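Uncharacterized protein (Methanosarcina mazei, PDB 3R6A) is of unknown function but belongs to the glyoxalase/bleomycin resistance protein/dioxygenase superfamily and assembles as a two-chain unit built on mixed beta-sheets. Local coordinates at residues E22-E25 / E26-E29. Residues are numbered along the deposited sequence; the frame is centred on the assembly and turned at random.
Sequences EFYE and ELLE
E26 meets E22 one turn back, in the last turns of helix 17-27, which ends in a Schellman motif at E29. E26 N bonds E22 O at 3.2 Å, tilted from the carbonyl plane, and makes a second, weak bond to F23 O. With its CG anti to its own carbonyl carbon (chi1 -63°), E26 lays that CG 3.1 Å from E22 O. The two glutamate chains, both bent at chi2, bring E22 OE1 within 4.3 Å of E26 OE2, a like-charge approach on an exposed face that probably costs some energy. L27 N gives the straightest bond, 2.8 Å to F23 O. Its side chain runs alongside those of F23 and Y24: CG lies anti to the backbone N (chi1 178°), and CD2 reaches both F23 CE2, at 4.0 Å, and Y24 CD1. L27 CB lies over one face of the F23 ring. This apolar side faces the second subunit, where L27 packs on Y115, F23 meets H107 edge-to-face, and Y24 OH bonds D109 and H107. L28 N closes the next turn on Y24 O, while its side chain turns to I48 and I51 of the neighbouring strands. At E29 phi becomes positive (48°), and the chain leaves the helix with a weak 3.1 Å bond from E29 N to E26 O.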
ATOM      1  N   GLU B  22     -14.791 -11.267  -2.128  1.00 21.38           N
ATOM      2  CA  GLU B  22     -15.837 -11.519  -1.148  1.00 23.44           C
ATOM      3  C   GLU B  22     -15.295 -11.230   0.246  1.00 21.14           C
ATOM      4  O   GLU B  22     -15.960 -10.581   1.055  1.00 21.59           O
ATOM      5  CB  GLU B  22     -16.314 -12.971  -1.237  1.00 27.29           C
ATOM      6  CG  GLU B  22     -17.340 -13.368  -0.178  1.00 32.50           C
ATOM      7  CD  GLU B  22     -18.609 -12.531  -0.226  1.00 37.19           C
ATOM      8  OE1 GLU B  22     -18.556 -11.335   0.140  1.00 39.87           O
ATOM      9  OE2 GLU B  22     -19.663 -13.071  -0.630  1.00 39.51           O
ATOM     10  N   PHE B  23     -14.082 -11.701   0.517  1.00 18.19           N
ATOM     11  CA  PHE B  23     -13.460 -11.484   1.815  1.00 17.28           C
ATOM     12  C   PHE B  23     -13.262 -10.002   2.107  1.00 15.39           C
ATOM     13  O   PHE B  23     -13.645  -9.518   3.173  1.00 15.38           O
ATOM     14  CB  PHE B  23     -12.107 -12.197   1.894  1.00 18.06           C
ATOM     15  CG  PHE B  23     -11.337 -11.885   3.148  1.00 17.99           C
ATOM     16  CD1 PHE B  23     -11.729 -12.412   4.376  1.00 16.21           C
ATOM     17  CD2 PHE B  23     -10.239 -11.033   3.106  1.00 17.15           C
ATOM     18  CE1 PHE B  23     -11.042 -12.094   5.543  1.00 19.16           C
ATOM     19  CE2 PHE B  23      -9.543 -10.707   4.271  1.00 18.36           C
ATOM     20  CZ  PHE B  23      -9.943 -11.237   5.491  1.00 18.77           C
ATOM     21  N   TYR B  24     -12.660  -9.275   1.169  1.00 14.92           N
ATOM     22  CA  TYR B  24     -12.430  -7.853   1.401  1.00 13.81           C
ATOM     23  C   TYR B  24     -13.705  -7.030   1.481  1.00 14.96           C
ATOM     24  O   TYR B  24     -13.745  -6.025   2.188  1.00 14.13           O
ATOM     25  CB  TYR B  24     -11.473  -7.290   0.344  1.00 14.65           C
ATOM     26  CG  TYR B  24     -10.082  -7.843   0.532  1.00 13.63           C
ATOM     27  CD1 TYR B  24      -9.308  -7.472   1.635  1.00 13.49           C
ATOM     28  CD2 TYR B  24      -9.585  -8.829  -0.317  1.00 14.49           C
ATOM     29  CE1 TYR B  24      -8.083  -8.081   1.891  1.00 14.38           C
ATOM     30  CE2 TYR B  24      -8.368  -9.443  -0.069  1.00 14.00           C
ATOM     31  CZ  TYR B  24      -7.623  -9.072   1.037  1.00 15.68           C
ATOM     32  OH  TYR B  24      -6.442  -9.723   1.307  1.00 14.06           O
ATOM     33  N   GLU B  25     -14.755  -7.445   0.774  1.00 14.39           N
ATOM     34  CA  GLU B  25     -16.010  -6.700   0.837  1.00 14.95           C
ATOM     35  C   GLU B  25     -16.562  -6.821   2.252  1.00 16.15           C
ATOM     36  O   GLU B  25     -17.150  -5.882   2.791  1.00 15.80           O
ATOM     37  CB  GLU B  25     -17.003  -7.246  -0.197  1.00 16.10           C
ATOM     38  CG  GLU B  25     -16.512  -7.029  -1.628  1.00 17.97           C
ATOM     39  CD  GLU B  25     -17.347  -7.728  -2.680  1.00 19.22           C
ATOM     40  OE1 GLU B  25     -17.969  -8.762  -2.363  1.00 19.35           O
ATOM     41  OE2 GLU B  25     -17.357  -7.248  -3.834  1.00 22.49           O
ATOM     42  N   GLU B  26     -16.343  -7.978   2.861  1.00 16.35           N
ATOM     43  CA  GLU B  26     -16.803  -8.223   4.221  1.00 18.31           C
ATOM     44  C   GLU B  26     -15.918  -7.490   5.230  1.00 17.42           C
ATOM     45  O   GLU B  26     -16.414  -6.783   6.112  1.00 17.18           O
ATOM     46  CB  GLU B  26     -16.780  -9.723   4.514  1.00 21.27           C
ATOM     47  CG  GLU B  26     -17.727 -10.532   3.640  1.00 29.67           C
ATOM     48  CD  GLU B  26     -19.164 -10.457   4.113  1.00 34.85           C
ATOM     49  OE1 GLU B  26     -19.679  -9.334   4.297  1.00 38.11           O
ATOM     50  OE2 GLU B  26     -19.779 -11.530   4.297  1.00 39.71           O
ATOM     51  N   LEU B  27     -14.606  -7.664   5.094  1.00 14.77           N
ATOM     52  CA  LEU B  27     -13.647  -7.030   6.000  1.00 15.66           C
ATOM     53  C   LEU B  27     -13.773  -5.506   6.002  1.00 16.17           C
ATOM     54  O   LEU B  27     -13.765  -4.871   7.061  1.00 15.21           O
ATOM     55  CB  LEU B  27     -12.222  -7.411   5.600  1.00 15.18           C
ATOM     56  CG  LEU B  27     -11.100  -6.792   6.435  1.00 14.33           C
ATOM     57  CD1 LEU B  27     -11.068  -7.434   7.818  1.00 13.66           C
ATOM     58  CD2 LEU B  27      -9.771  -6.983   5.714  1.00 15.17           C
ATOM     59  N   LEU B  28     -13.900  -4.928   4.812  1.00 15.97           N
ATOM     60  CA  LEU B  28     -14.002  -3.480   4.671  1.00 17.75           C
ATOM     61  C   LEU B  28     -15.441  -2.976   4.694  1.00 19.25           C
ATOM     62  O   LEU B  28     -15.691  -1.779   4.544  1.00 20.36           O
ATOM     63  CB  LEU B  28     -13.324  -3.043   3.369  1.00 17.34           C
ATOM     64  CG  LEU B  28     -11.853  -3.441   3.231  1.00 20.39           C
ATOM     65  CD1 LEU B  28     -11.368  -3.155   1.825  1.00 23.58           C
ATOM     66  CD2 LEU B  28     -11.029  -2.682   4.247  1.00 25.34           C
ATOM     67  N   GLU B  29     -16.386  -3.891   4.875  1.00 19.68           N
ATOM     68  CA  GLU B  29     -17.796  -3.529   4.923  1.00 23.12           C
ATOM     69  C   GLU B  29     -18.160  -2.613   3.757  1.00 23.35           C
ATOM     70  O   GLU B  29     -18.754  -1.551   3.943  1.00 24.17           O
ATOM     71  CB  GLU B  29     -18.104  -2.849   6.260  1.00 26.79           C
ATOM     72  CG  GLU B  29     -17.532  -3.611   7.443  1.00 31.39           C
ATOM     73  CD  GLU B  29     -17.736  -2.902   8.766  1.00 35.23           C
ATOM     74  OE1 GLU B  29     -17.501  -1.677   8.830  1.00 36.04           O
ATOM     75  OE2 GLU B  29     -18.119  -3.577   9.743  1.00 38.37           O
TER